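Long-range contacts in L-fuculose phosphate aldolase (Streptococcus pneumoniae, PDB 4C24), which is a zinc-binding enzyme of the class II aldolase and adducin family, with four chains in its assembly and a mixed beta-sheet flanked by helices: residues S34-E39 / I85-R90; V61-N66 / R74-E79; T102-L107 / E178-A183. All coordinates share one frame; numbering follows the deposited sequence. Where two conformers were deposited one is given.

Interaction 1: residues S34-E39 / I85-R90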
ATOM      1  N   SER A  34     -22.325  -5.166  13.567  1.00 11.22           N
ATOM      2  CA  SER A  34     -23.643  -5.466  14.073  1.00 12.82           C
ATOM      3  C   SER A  34     -24.707  -4.684  13.333  1.00 13.26           C
ATOM      4  O   SER A  34     -24.436  -3.668  12.669  1.00 11.98           O
ATOM      5  CB  SER A  34     -23.708  -5.139  15.561  1.00 13.59           C
ATOM      6  OG  SER A  34     -23.763  -3.746  15.755  1.00 14.08           O
ATOM      7  N   VAL A  35     -25.931  -5.215  13.432  1.00 12.08           N
ATOM      8  CA  VAL A  35     -27.116  -4.500  13.002  0.50 13.38           C
ATOM      9  C   VAL A  35     -28.160  -4.609  14.094  1.00 12.08           C
ATOM     10  O   VAL A  35     -28.217  -5.602  14.825  1.00 15.35           O
ATOM     11  CB  VAL A  35     -27.736  -5.043  11.681  0.50 14.53           C
ATOM     12  CG1 VAL A  35     -26.964  -4.546  10.466  0.50 11.74           C
ATOM     13  CG2 VAL A  35     -27.870  -6.565  11.717  0.50 17.80           C
ATOM     14  N   PHE A  36     -28.987  -3.577  14.194  1.00 12.68           N
ATOM     15  CA  PHE A  36     -30.089  -3.553  15.143  1.00 15.05           C
ATOM     16  C   PHE A  36     -31.409  -3.459  14.394  1.00 16.10           C
ATOM     17  O   PHE A  36     -31.604  -2.576  13.562  1.00 17.92           O
ATOM     18  CB  PHE A  36     -29.938  -2.360  16.098  1.00 15.12           C
ATOM     19  CG  PHE A  36     -30.827  -2.444  17.309  1.00 13.91           C
ATOM     20  CD1 PHE A  36     -30.572  -3.385  18.303  1.00 15.78           C
ATOM     21  CD2 PHE A  36     -31.918  -1.596  17.450  1.00 18.19           C
ATOM     22  CE1 PHE A  36     -31.390  -3.476  19.423  1.00 17.43           C
ATOM     23  CE2 PHE A  36     -32.735  -1.679  18.575  1.00 19.88           C
ATOM     24  CZ  PHE A  36     -32.475  -2.626  19.547  1.00 19.09           C
ATOM     25  N   ASP A  37     -32.313  -4.391  14.695  1.00 16.07           N
ATOM     26  CA  ASP A  37     -33.649  -4.390  14.119  1.00 18.39           C
ATOM     27  C   ASP A  37     -34.522  -3.646  15.121  1.00 19.26           C
ATOM     28  O   ASP A  37     -34.735  -4.142  16.239  1.00 19.43           O
ATOM     29  CB  ASP A  37     -34.082  -5.851  13.940  1.00 21.03           C
ATOM     30  CG  ASP A  37     -35.450  -6.003  13.307  1.00 22.13           C
ATOM     31  OD1 ASP A  37     -36.353  -5.174  13.540  1.00 25.12           O
ATOM     32  OD2 ASP A  37     -35.617  -7.003  12.566  1.00 29.29           O
ATOM     33  N   ARG A  38     -35.005  -2.458  14.751  1.00 21.30           N
ATOM     34  CA  ARG A  38     -35.801  -1.614  15.673  1.00 22.43           C
ATOM     35  C   ARG A  38     -37.194  -2.143  15.994  1.00 23.34           C
ATOM     36  O   ARG A  38     -37.720  -1.892  17.077  1.00 26.57           O
ATOM     37  CB  ARG A  38     -35.935  -0.183  15.147  1.00 24.03           C
ATOM     38  CG  ARG A  38     -34.629   0.576  15.089  1.00 26.40           C
ATOM     39  CD  ARG A  38     -34.270   1.138  16.444  1.00 25.84           C
ATOM     40  NE  ARG A  38     -32.922   1.668  16.389  1.00 25.00           N
ATOM     41  CZ  ARG A  38     -32.226   2.079  17.436  1.00 23.66           C
ATOM     42  NH1 ARG A  38     -32.756   2.042  18.654  1.00 23.47           N
ATOM     43  NH2 ARG A  38     -30.991   2.531  17.251  1.00 23.49           N
ATOM     44  N   GLU A  39     -37.795  -2.857  15.044  1.00 22.84           N
ATOM     45  CA  GLU A  39     -39.145  -3.384  15.238  1.00 22.86           C
ATOM     46  C   GLU A  39     -39.057  -4.530  16.240  1.00 24.81           C
ATOM     47  O   GLU A  39     -39.848  -4.608  17.189  1.00 28.05           O
ATOM     48  CB  GLU A  39     -39.736  -3.860  13.906  1.00 26.95           C
ATOM     49  N   ILE A  85     -24.788  -0.583  23.512  1.00 12.62           N
ATOM     50  CA  ILE A  85     -25.081   0.670  24.209  1.00 14.52           C
ATOM     51  C   ILE A  85     -25.374   1.817  23.230  1.00 11.71           C
ATOM     52  O   ILE A  85     -26.141   2.734  23.534  1.00 14.43           O
ATOM     53  CB  ILE A  85     -23.952   1.029  25.194  1.00 13.88           C
ATOM     54  CG1 ILE A  85     -24.465   2.017  26.237  1.00 15.33           C
ATOM     55  CG2 ILE A  85     -22.689   1.510  24.476  1.00 12.51           C
ATOM     56  CD1 ILE A  85     -23.414   2.368  27.273  1.00 16.90           C
ATOM     57  N   GLN A  86     -24.790   1.755  22.028  1.00 12.52           N
ATOM     58  CA  GLN A  86     -25.145   2.716  21.014  1.00 12.53           C
ATOM     59  C   GLN A  86     -26.608   2.566  20.643  1.00 13.76           C
ATOM     60  O   GLN A  86     -27.335   3.528  20.572  1.00 14.24           O
ATOM     61  CB  GLN A  86     -24.254   2.594  19.782  1.00 15.03           C
ATOM     62  CG  GLN A  86     -22.761   2.727  20.067  1.00 15.26           C
ATOM     63  CD  GLN A  86     -22.312   4.182  20.228  1.00 17.18           C
ATOM     64  OE1 GLN A  86     -23.039   5.118  19.887  1.00 16.57           O
ATOM     65  NE2 GLN A  86     -21.070   4.361  20.667  1.00 19.90           N
ATOM     66  N   TYR A  87     -27.037   1.327  20.374  1.00 13.32           N
ATOM     67  CA  TYR A  87     -28.412   1.152  19.985  1.00 14.03           C
ATOM     68  C   TYR A  87     -29.406   1.531  21.084  1.00 14.47           C
ATOM     69  O   TYR A  87     -30.510   1.988  20.801  1.00 17.99           O
ATOM     70  CB  TYR A  87     -28.638  -0.288  19.573  1.00 13.95           C
ATOM     71  CG  TYR A  87     -27.831  -0.722  18.389  1.00 11.24           C
ATOM     72  CD1 TYR A  87     -27.806   0.031  17.228  1.00 12.04           C
ATOM     73  CD2 TYR A  87     -27.044  -1.882  18.454  1.00 11.91           C
ATOM     74  CE1 TYR A  87     -27.080  -0.389  16.118  1.00 12.28           C
ATOM     75  CE2 TYR A  87     -26.296  -2.311  17.356  1.00 11.71           C
ATOM     76  CZ  TYR A  87     -26.328  -1.578  16.186  1.00 11.04           C
ATOM     77  OH  TYR A  87     -25.597  -1.994  15.092  1.00 14.07           O
ATOM     78  N   GLN A  88     -28.997   1.344  22.340  1.00 13.51           N
ATOM     79  CA  GLN A  88     -29.789   1.715  23.506  1.00 16.02           C
ATOM     80  C   GLN A  88     -29.953   3.210  23.657  1.00 15.81           C
ATOM     81  O   GLN A  88     -30.913   3.641  24.266  1.00 18.38           O
ATOM     82  CB  GLN A  88     -29.117   1.215  24.778  1.00 15.54           C
ATOM     83  CG  GLN A  88     -29.171  -0.292  24.967  1.00 14.35           C
ATOM     84  CD  GLN A  88     -28.347  -0.762  26.142  1.00 15.41           C
ATOM     85  OE1 GLN A  88     -27.624   0.034  26.751  1.00 16.91           O
ATOM     86  NE2 GLN A  88     -28.437  -2.038  26.472  1.00 16.57           N
ATOM     87  N   THR A  89     -29.005   3.986  23.134  1.00 16.14           N
ATOM     88  CA  THR A  89     -28.958   5.419  23.459  1.00 17.66           C
ATOM     89  C   THR A  89     -29.179   6.331  22.252  1.00 19.19           C
ATOM     90  O   THR A  89     -29.329   7.552  22.409  1.00 23.65           O
ATOM     91  CB  THR A  89     -27.607   5.789  24.140  1.00 17.14           C
ATOM     92  OG1 THR A  89     -26.520   5.460  23.276  1.00 17.82           O
ATOM     93  CG2 THR A  89     -27.431   5.062  25.467  1.00 17.35           C
ATOM     94  N   ARG A  90     -29.184   5.741  21.051  1.00 19.15           N
ATOM     95  CA  ARG A  90     -29.306   6.470  19.799  1.00 21.99           C
ATOM     96  C   ARG A  90     -30.318   5.794  18.901  1.00 21.21           C
ATOM     97  O   ARG A  90     -30.196   4.600  18.656  1.00 27.32           O
ATOM     98  CB  ARG A  90     -27.974   6.439  19.066  1.00 24.34           C
ATOM     99  CG  ARG A  90     -26.848   6.941  19.923  1.00 26.90           C
ATOM    100  CD  ARG A  90     -25.669   7.270  19.081  1.00 24.17           C
ATOM    101  NE  ARG A  90     -25.927   8.138  17.931  1.00 21.82           N
ATOM    102  CZ  ARG A  90     -24.980   8.948  17.467  1.00 20.34           C
ATOM    103  NH1 ARG A  90     -23.827   9.002  18.115  1.00 20.60           N
ATOM    104  NH2 ARG A  90     -25.179   9.697  16.400  1.00 21.04           N
TER
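Phe36 of strand 32-37 and Tyr87 of helix 80-89 fit together closely. Phe36 CB stands over the middle of the tyrosine ring, 3.3 Å from the Tyr87 ring centroid; Tyr87 CB lies over the other ring, nearer its rim, 3.9 Å from the Phe36 ring centroid. The planes are only 17° apart, yet the rings have slid past each other and barely overlap, and the closest approaches are these CH-pi contacts. Flat aromatic rings suit a layer in which sheet and helix pack closely. The tyrosine also brings its hydroxyl to the buried Ser34: Tyr87 OH and Ser34 OG share a 2.6 Å hydrogen bond, and the compact serine is bonded to His83 as well.

Toward the strand end the contact is looser and partly open to solvent. Arg38, its chain bent at chi2 (-81°), turns its guanidinium to the end of the helix, one face lying against Phe36 CD2. Arg38 NH1 donates to Tyr87 O at 3.1 Å, while Arg38 NH2 makes a weak bond to Arg90 O at 2.6 Å and a further one to Ile93 O. A salt bridge from NE to Asp94 steadies the group. Its positive charge probably suits the carbonyl-rich helix terminus. With axes 9.8 Å apart and inclined at 31°, strand and helix show the helix-on-sheet layering of an alpha/beta fold.

Interaction 2: residues V61-N66 / R74-E79. With SO4 (sulfate ion), chain E.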
ATOM      1  N   VAL A  61     -24.504 -14.036  16.259  1.00 15.64           N
ATOM      2  CA  VAL A  61     -25.161 -14.080  17.539  1.00 13.98           C
ATOM      3  C   VAL A  61     -26.233 -13.014  17.570  1.00 13.79           C
ATOM      4  O   VAL A  61     -26.017 -11.878  17.115  1.00 14.73           O
ATOM      5  CB  VAL A  61     -24.171 -13.869  18.716  1.00 14.15           C
ATOM      6  CG1 VAL A  61     -24.922 -13.864  20.031  1.00 14.63           C
ATOM      7  CG2 VAL A  61     -23.088 -14.944  18.743  1.00 14.88           C
ATOM      8  N   VAL A  62     -27.403 -13.381  18.086  1.00 12.97           N
ATOM      9  CA  VAL A  62     -28.514 -12.437  18.143  1.00 12.61           C
ATOM     10  C   VAL A  62     -28.835 -12.224  19.609  1.00 13.38           C
ATOM     11  O   VAL A  62     -28.920 -13.166  20.390  1.00 14.01           O
ATOM     12  CB  VAL A  62     -29.758 -12.960  17.386  1.00 13.60           C
ATOM     13  CG1 VAL A  62     -30.887 -11.936  17.424  1.00 16.21           C
ATOM     14  CG2 VAL A  62     -29.356 -13.254  15.951  1.00 15.98           C
ATOM     15  N   MET A  63     -28.972 -10.959  19.989  1.00 14.36           N
ATOM     16  CA  MET A  63     -29.157 -10.569  21.360  0.50 15.13           C
ATOM     17  C   MET A  63     -30.339  -9.641  21.504  1.00 12.48           C
ATOM     18  O   MET A  63     -30.614  -8.872  20.604  1.00 13.41           O
ATOM     19  CB  MET A  63     -27.947  -9.731  21.720  0.50 18.55           C
ATOM     20  CG  MET A  63     -27.259 -10.102  22.989  0.50 21.33           C
ATOM     21  SD  MET A  63     -25.847  -8.991  22.927  0.50 18.44           S
ATOM     22  CE  MET A  63     -24.634 -10.099  22.220  0.50 19.33           C
ATOM     23  N   ASP A  64     -31.000  -9.666  22.654  1.00 12.96           N
ATOM     24  CA  ASP A  64     -32.023  -8.672  22.950  1.00 14.71           C
ATOM     25  C   ASP A  64     -31.380  -7.372  23.500  1.00 16.43           C
ATOM     26  O   ASP A  64     -30.170  -7.296  23.655  1.00 16.68           O
ATOM     27  CB  ASP A  64     -33.123  -9.252  23.855  1.00 17.86           C
ATOM     28  CG  ASP A  64     -32.727  -9.356  25.321  1.00 16.23           C
ATOM     29  OD1 ASP A  64     -31.630  -8.880  25.731  1.00 18.69           O
ATOM     30  OD2 ASP A  64     -33.535  -9.909  26.108  1.00 20.39           O
ATOM     31  N   ILE A  65     -32.214  -6.379  23.763  1.00 16.15           N
ATOM     32  CA  ILE A  65     -31.707  -5.025  24.074  1.00 16.90           C
ATOM     33  C   ILE A  65     -30.932  -5.003  25.384  1.00 17.56           C
ATOM     34  O   ILE A  65     -30.144  -4.074  25.600  1.00 19.87           O
ATOM     35  CB  ILE A  65     -32.827  -3.962  24.087  1.00 17.49           C
ATOM     36  CG1 ILE A  65     -32.237  -2.547  24.025  1.00 21.63           C
ATOM     37  CG2 ILE A  65     -33.711  -4.102  25.326  1.00 19.62           C
ATOM     38  CD1 ILE A  65     -31.528  -2.251  22.740  1.00 22.75           C
ATOM     39  N   ASN A  66     -31.127  -6.011  26.231  1.00 16.90           N
ATOM     40  CA  ASN A  66     -30.365  -6.118  27.488  1.00 16.43           C
ATOM     41  C   ASN A  66     -29.173  -7.077  27.423  1.00 16.70           C
ATOM     42  O   ASN A  66     -28.534  -7.397  28.433  1.00 19.08           O
ATOM     43  CB  ASN A  66     -31.322  -6.437  28.628  1.00 16.61           C
ATOM     44  CG  ASN A  66     -32.265  -5.293  28.890  1.00 21.67           C
ATOM     45  OD1 ASN A  66     -31.824  -4.202  29.250  1.00 24.47           O
ATOM     46  ND2 ASN A  66     -33.550  -5.504  28.665  1.00 23.87           N
ATOM     47  N   ARG A  74     -22.291 -19.528  19.408  1.00 22.16           N
ATOM     48  CA  ARG A  74     -20.971 -18.893  19.501  1.00 22.52           C
ATOM     49  C   ARG A  74     -21.030 -17.795  20.517  1.00 22.07           C
ATOM     50  O   ARG A  74     -22.078 -17.223  20.741  1.00 23.28           O
ATOM     51  CB  ARG A  74     -20.548 -18.282  18.170  1.00 22.27           C
ATOM     52  CG  ARG A  74     -20.333 -19.282  17.054  1.00 26.75           C
ATOM     53  CD  ARG A  74     -19.172 -20.216  17.347  1.00 28.83           C
ATOM     54  NE  ARG A  74     -18.835 -20.977  16.151  1.00 35.73           N
ATOM     55  CZ  ARG A  74     -17.793 -21.794  16.027  1.00 38.73           C
ATOM     56  NH1 ARG A  74     -16.950 -21.977  17.035  1.00 40.35           N
ATOM     57  NH2 ARG A  74     -17.597 -22.425  14.881  1.00 42.46           N
ATOM     58  N   LEU A  75     -19.892 -17.532  21.142  1.00 22.42           N
ATOM     59  CA  LEU A  75     -19.735 -16.333  21.951  1.00 21.16           C
ATOM     60  C   LEU A  75     -19.782 -15.125  21.035  1.00 18.64           C
ATOM     61  O   LEU A  75     -19.148 -15.116  19.966  1.00 18.59           O
ATOM     62  CB  LEU A  75     -18.424 -16.364  22.735  1.00 24.47           C
ATOM     63  CG  LEU A  75     -18.321 -17.335  23.926  1.00 26.58           C
ATOM     64  CD1 LEU A  75     -17.138 -16.951  24.804  1.00 34.36           C
ATOM     65  CD2 LEU A  75     -19.596 -17.389  24.757  1.00 31.45           C
ATOM     66  N   PRO A  76     -20.546 -14.095  21.435  1.00 17.82           N
ATOM     67  CA  PRO A  76     -20.590 -12.878  20.641  1.00 16.97           C
ATOM     68  C   PRO A  76     -19.251 -12.149  20.718  1.00 16.56           C
ATOM     69  O   PRO A  76     -18.445 -12.393  21.638  1.00 17.48           O
ATOM     70  CB  PRO A  76     -21.666 -12.040  21.335  1.00 18.90           C
ATOM     71  CG  PRO A  76     -21.688 -12.538  22.736  1.00 20.01           C
ATOM     72  CD  PRO A  76     -21.415 -14.012  22.622  1.00 17.55           C
ATOM     73  N   SER A  77     -19.026 -11.296  19.734  1.00 15.55           N
ATOM     74  CA  SER A  77     -17.870 -10.375  19.750  1.00 15.99           C
ATOM     75  C   SER A  77     -17.619  -9.871  21.168  1.00 17.13           C
ATOM     76  O   SER A  77     -18.572  -9.528  21.870  1.00 15.06           O
ATOM     77  CB  SER A  77     -18.171  -9.172  18.890  1.00 16.14           C
ATOM     78  OG  SER A  77     -17.183  -8.170  19.082  1.00 17.62           O
ATOM     79  N   SER A  78     -16.345  -9.785  21.562  1.00 16.10           N
ATOM     80  CA  SER A  78     -16.021  -9.222  22.890  1.00 16.57           C
ATOM     81  C   SER A  78     -16.529  -7.790  23.011  1.00 14.02           C
ATOM     82  O   SER A  78     -16.710  -7.305  24.135  1.00 16.04           O
ATOM     83  CB  SER A  78     -14.519  -9.232  23.166  1.00 18.10           C
ATOM     84  OG  SER A  78     -13.813  -8.527  22.173  1.00 22.77           O
ATOM     85  N   GLU A  79     -16.787  -7.125  21.894  1.00 13.71           N
ATOM     86  CA  GLU A  79     -17.231  -5.716  21.923  1.00 12.63           C
ATOM     87  C   GLU A  79     -18.751  -5.533  21.848  1.00 11.37           C
ATOM     88  O   GLU A  79     -19.255  -4.455  21.526  1.00 11.95           O
ATOM     89  CB  GLU A  79     -16.541  -4.903  20.818  1.00 15.42           C
ATOM     90  CG  GLU A  79     -15.026  -4.919  20.909  1.00 17.16           C
ATOM     91  CD  GLU A  79     -14.447  -4.167  22.110  1.00 19.11           C
ATOM     92  OE1 GLU A  79     -15.175  -3.725  23.034  1.00 18.91           O
ATOM     93  OE2 GLU A  79     -13.213  -4.070  22.107  1.00 20.92           O
TER
HETATM   94  S   SO4 E1208     -13.923  -9.936  18.554  1.00 22.33           S
HETATM   95  O1  SO4 E1208     -14.294 -10.572  19.835  1.00 23.50           O
HETATM   96  O2  SO4 E1208     -13.041  -8.811  18.882  1.00 27.44           O
HETATM   97  O3  SO4 E1208     -13.238 -11.002  17.796  1.00 26.91           O
HETATM   98  O4  SO4 E1208     -15.112  -9.415  17.844  1.00 21.30           O
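Val61 and Pro76 meet through carbon alone, and no hydrogen bond joins the two segments. Val61 CG1 stands opposite its backbone N (chi1 178°) and touches Pro76 CB at 4.0 Å, while the other methyl, Val61 CG2, comes to 3.2 Å from Arg74 O. Met63, in one of its two deposited conformers, bends at its thioether so that Met63 CE reaches Pro76 CB at 3.7 Å. A branched valine suits the strand, and the rigid proline offers it a preformed apolar surface.

Polar bonds gather within each segment or lead away from the contact. Asp64 OD1 accepts from Asn66 N at 3.0 Å in an Asx turn. In the loop, Ser77 OG accepts from Glu79 N at 3.0 Å, an ST turn just ahead of helix 80-89, and donates at 2.7 Å to O4 of a sulfate, probably from the crystallisation liquor. Ser78 N points almost straight at sulfate O1, 2.8 Å away, and Ser78 OG supports the same oxygen. Asn32, Ser48 and Gly49 complete the grip on this ion, while Arg74 is salt-bridged to Asp59.

The chemistry is thus divided: a small apolar contact joins loop and strand, while the loop's polar groups at Ser77 and Ser78 face the sulfate.

Interaction 3: residues T102-L107 / E178-A183; sequences TYATVL and EVEYCA. With SO4 (sulfate ion), chain D.
Ala183, on helix 169-192, pushes its methyl into a shallow hollow at the start of helix 103-110. Backbone and side chains together form that hollow: Ala183 CB lies 3.4 Å from Ala104 N, 4.0 Å from Tyr103 CB and 3.9 Å from Leu107 CD1. The first two bring the beginning of the helical turn against the methyl, and the leucine, one turn later, closes the far wall. Alanine fits both helices here because a methyl fills the hollow without forcing them apart; the CA atoms of Ala104 and Ala183 are only 5.2 Å from each other.

One turn before Ala183, the longer Glu180 reaches across to the neighbouring helix. Its chain bends at chi2 (54°), swinging the carboxylate over to the first turn of helix 103-110. There Glu180 OE2 accepts from Tyr103 N at 2.7 Å through its syn lone pair, and Glu180 OE1 takes the nearly straight bond from Ala104 N at 2.9 Å (171°). A carboxylate suits this N-terminal turn, whose partial positive charge would favour it. Thr101 OG1 gives OE1 another partner.

In this alpha/beta fold the pair forms a helix-helix crossing, with axes 8.3 Å apart and inclined at 64°, beside strand 154-157: Leu156 packs against both Ala104 and Leu107. The end of the Tyr103 ring leads off from segment 178-183; Glu180 OE2 and an oxygen of a sulfate, probably from the crystallisation liquor, lie at the ring's edge, near its plane. Thr102 OG1 donates to sulfate O1 at 2.9 Å. Lys184 of this chain and Lys184 of a neighbouring subunit bond the ion too, and Val106 packs against Leu188 of that neighbouring subunit.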
ATOM      1  N   THR A 102      -5.833   1.690   9.728  1.00 12.16           N
ATOM      2  CA  THR A 102      -4.462   2.197   9.862  1.00 11.63           C
ATOM      3  C   THR A 102      -4.371   3.604  10.456  1.00 12.13           C
ATOM      4  O   THR A 102      -4.048   3.741  11.654  1.00 11.59           O
ATOM      5  CB  THR A 102      -3.696   2.106   8.547  1.00 12.82           C
ATOM      6  OG1 THR A 102      -3.781   0.755   8.091  1.00 15.12           O
ATOM      7  CG2 THR A 102      -2.225   2.501   8.746  1.00 14.03           C
ATOM      8  N   TYR A 103      -4.646   4.626   9.652  1.00 11.79           N
ATOM      9  CA  TYR A 103      -4.391   6.002  10.130  1.00 11.01           C
ATOM     10  C   TYR A 103      -5.365   6.467  11.176  1.00 10.73           C
ATOM     11  O   TYR A 103      -5.001   7.309  12.031  1.00 11.25           O
ATOM     12  CB  TYR A 103      -4.256   6.974   8.962  1.00 11.23           C
ATOM     13  CG  TYR A 103      -2.988   6.751   8.197  1.00 12.14           C
ATOM     14  CD1 TYR A 103      -2.917   5.808   7.171  1.00 12.94           C
ATOM     15  CD2 TYR A 103      -1.821   7.449   8.514  1.00 11.78           C
ATOM     16  CE1 TYR A 103      -1.746   5.593   6.470  1.00 12.89           C
ATOM     17  CE2 TYR A 103      -0.646   7.254   7.817  1.00 11.79           C
ATOM     18  CZ  TYR A 103      -0.598   6.303   6.797  1.00 11.28           C
ATOM     19  OH  TYR A 103       0.568   6.103   6.092  1.00 12.82           O
ATOM     20  N   ALA A 104      -6.601   5.999  11.142  1.00 10.79           N
ATOM     21  CA  ALA A 104      -7.542   6.284  12.205  1.00 11.46           C
ATOM     22  C   ALA A 104      -6.997   5.749  13.527  1.00 11.88           C
ATOM     23  O   ALA A 104      -7.119   6.408  14.553  1.00 11.98           O
ATOM     24  CB  ALA A 104      -8.921   5.744  11.866  1.00 14.91           C
ATOM     25  N   THR A 105      -6.354   4.593  13.502  1.00 11.46           N
ATOM     26  CA  THR A 105      -5.799   4.005  14.709  1.00 11.83           C
ATOM     27  C   THR A 105      -4.536   4.746  15.119  1.00 11.60           C
ATOM     28  O   THR A 105      -4.309   4.895  16.312  1.00 12.42           O
ATOM     29  CB  THR A 105      -5.542   2.517  14.507  1.00 12.57           C
ATOM     30  OG1 THR A 105      -6.798   1.911  14.216  1.00 14.54           O
ATOM     31  CG2 THR A 105      -4.956   1.874  15.757  1.00 13.25           C
ATOM     32  N   VAL A 106      -3.746   5.210  14.146  1.00 11.01           N
ATOM     33  CA  VAL A 106      -2.612   6.134  14.463  1.00 10.26           C
ATOM     34  C   VAL A 106      -3.097   7.301  15.310  1.00 11.39           C
ATOM     35  O   VAL A 106      -2.528   7.602  16.398  1.00 12.36           O
ATOM     36  CB  VAL A 106      -1.936   6.634  13.184  1.00  9.84           C
ATOM     37  CG1 VAL A 106      -0.968   7.797  13.492  1.00 10.42           C
ATOM     38  CG2 VAL A 106      -1.224   5.466  12.548  1.00 12.07           C
ATOM     39  N   LEU A 107      -4.126   7.978  14.824  1.00 10.25           N
ATOM     40  CA  LEU A 107      -4.684   9.096  15.595  1.00 10.34           C
ATOM     41  C   LEU A 107      -5.152   8.627  16.969  1.00 11.39           C
ATOM     42  O   LEU A 107      -4.922   9.276  17.970  1.00 12.88           O
ATOM     43  CB  LEU A 107      -5.793   9.779  14.826  1.00 11.27           C
ATOM     44  CG  LEU A 107      -5.281  10.552  13.613  1.00  9.82           C
ATOM     45  CD1 LEU A 107      -6.469  11.135  12.863  1.00 11.31           C
ATOM     46  CD2 LEU A 107      -4.352  11.727  14.055  1.00 14.05           C
ATOM     47  N   GLU A 178     -14.357   6.295   4.631  0.50 13.90           N
ATOM     48  CA  GLU A 178     -14.120   7.719   4.476  0.50 15.06           C
ATOM     49  C   GLU A 178     -13.358   8.295   5.658  0.50 14.42           C
ATOM     50  O   GLU A 178     -12.452   9.113   5.470  0.50 14.04           O
ATOM     51  CB  GLU A 178     -15.426   8.469   4.277  0.50 16.38           C
ATOM     52  CG  GLU A 178     -15.246   9.740   3.481  0.50 20.68           C
ATOM     53  CD  GLU A 178     -14.597   9.493   2.125  0.50 22.83           C
ATOM     54  OE1 GLU A 178     -14.848   8.442   1.493  0.50 28.22           O
ATOM     55  OE2 GLU A 178     -13.828  10.358   1.689  0.50 22.98           O
ATOM     56  N   VAL A 179     -13.714   7.883   6.865  1.00 13.55           N
ATOM     57  CA  VAL A 179     -12.957   8.359   8.048  1.00 12.78           C
ATOM     58  C   VAL A 179     -11.515   7.860   7.991  1.00 12.84           C
ATOM     59  O   VAL A 179     -10.580   8.603   8.292  1.00 13.53           O
ATOM     60  CB  VAL A 179     -13.623   7.968   9.370  1.00 13.98           C
ATOM     61  CG1 VAL A 179     -12.719   8.322  10.555  1.00 15.97           C
ATOM     62  CG2 VAL A 179     -14.977   8.657   9.477  1.00 17.17           C
ATOM     63  N   GLU A 180     -11.289   6.621   7.568  1.00 13.02           N
ATOM     64  CA  GLU A 180      -9.918   6.149   7.434  1.00 11.13           C
ATOM     65  C   GLU A 180      -9.163   6.997   6.375  1.00 11.63           C
ATOM     66  O   GLU A 180      -7.989   7.381   6.599  1.00 13.03           O
ATOM     67  CB  GLU A 180      -9.900   4.643   7.100  1.00 12.39           C
ATOM     68  CG  GLU A 180      -8.506   4.084   6.763  1.00 14.36           C
ATOM     69  CD  GLU A 180      -7.404   4.331   7.813  1.00 14.23           C
ATOM     70  OE1 GLU A 180      -7.734   4.420   8.996  1.00 15.19           O
ATOM     71  OE2 GLU A 180      -6.207   4.307   7.452  1.00 15.51           O
ATOM     72  N   TYR A 181      -9.824   7.341   5.268  1.00 11.08           N
ATOM     73  CA  TYR A 181      -9.200   8.135   4.234  1.00 10.89           C
ATOM     74  C   TYR A 181      -8.845   9.515   4.791  1.00 12.03           C
ATOM     75  O   TYR A 181      -7.733   9.989   4.566  1.00 12.00           O
ATOM     76  CB  TYR A 181     -10.144   8.244   3.036  1.00 13.48           C
ATOM     77  CG  TYR A 181      -9.711   9.217   1.979  1.00 13.09           C
ATOM     78  CD1 TYR A 181      -8.781   8.857   1.024  1.00 16.25           C
ATOM     79  CD2 TYR A 181     -10.258  10.508   1.924  1.00 13.01           C
ATOM     80  CE1 TYR A 181      -8.374   9.749   0.041  1.00 15.26           C
ATOM     81  CE2 TYR A 181      -9.863  11.417   0.957  1.00 14.32           C
ATOM     82  CZ  TYR A 181      -8.930  11.037   0.005  1.00 13.33           C
ATOM     83  OH  TYR A 181      -8.534  11.936  -0.956  1.00 15.66           O
ATOM     84  N   CYS A 182      -9.795  10.122   5.478  1.00 11.66           N
ATOM     85  CA  CYS A 182      -9.578  11.463   6.045  1.00 10.79           C
ATOM     86  C   CYS A 182      -8.462  11.398   7.065  1.00 10.92           C
ATOM     87  O   CYS A 182      -7.632  12.338   7.126  1.00 11.46           O
ATOM     88  CB  CYS A 182     -10.848  12.021   6.673  1.00 11.42           C
ATOM     89  SG  CYS A 182     -12.053  12.530   5.442  1.00 17.08           S
ATOM     90  N   ALA A 183      -8.434  10.349   7.883  1.00 11.12           N
ATOM     91  CA  ALA A 183      -7.359  10.223   8.888  1.00 10.13           C
ATOM     92  C   ALA A 183      -6.016  10.163   8.208  1.00 10.17           C
ATOM     93  O   ALA A 183      -5.026  10.760   8.645  1.00 11.79           O
ATOM     94  CB  ALA A 183      -7.572   9.008   9.779  1.00 12.63           C
TER
HETATM   95  S   SO4 D1207      -2.379   2.022   4.277  0.50 20.92           S
HETATM   96  O1  SO4 D1207      -3.030   1.238   5.344  0.50 24.33           O
HETATM   97  O2  SO4 D1207      -2.429   1.193   3.049  0.50 24.65           O
HETATM   98  O3  SO4 D1207      -3.176   3.247   4.102  0.50 17.50           O
HETATM   99  O4  SO4 D1207      -0.986   2.334   4.664  0.50 24.04           O

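How the interactions relate
From the N terminus, residues 34-39 open interaction 1, which closes at 85-90 on helix 80-89 and encloses strands 42-45, 61-64 and 69-71. Interaction 2 lies wholly within that loop: 61-66 meets 74-79 after a short excursion through strand 69-71, setting the approach to helix 80-89 against the sheet. The two touch, Gln88 NE2 probably hydrogen-bonding to Ile65 O and Phe36 packing on Ile65. Interaction 3 follows in series, opening at 102-107 and closing at 178-183, some 70 residues on, and it joins helix 103-110 to helix 169-192 on the opposite side of the chain's centre, about 25 Å from interaction 1 between centres. No loops cross.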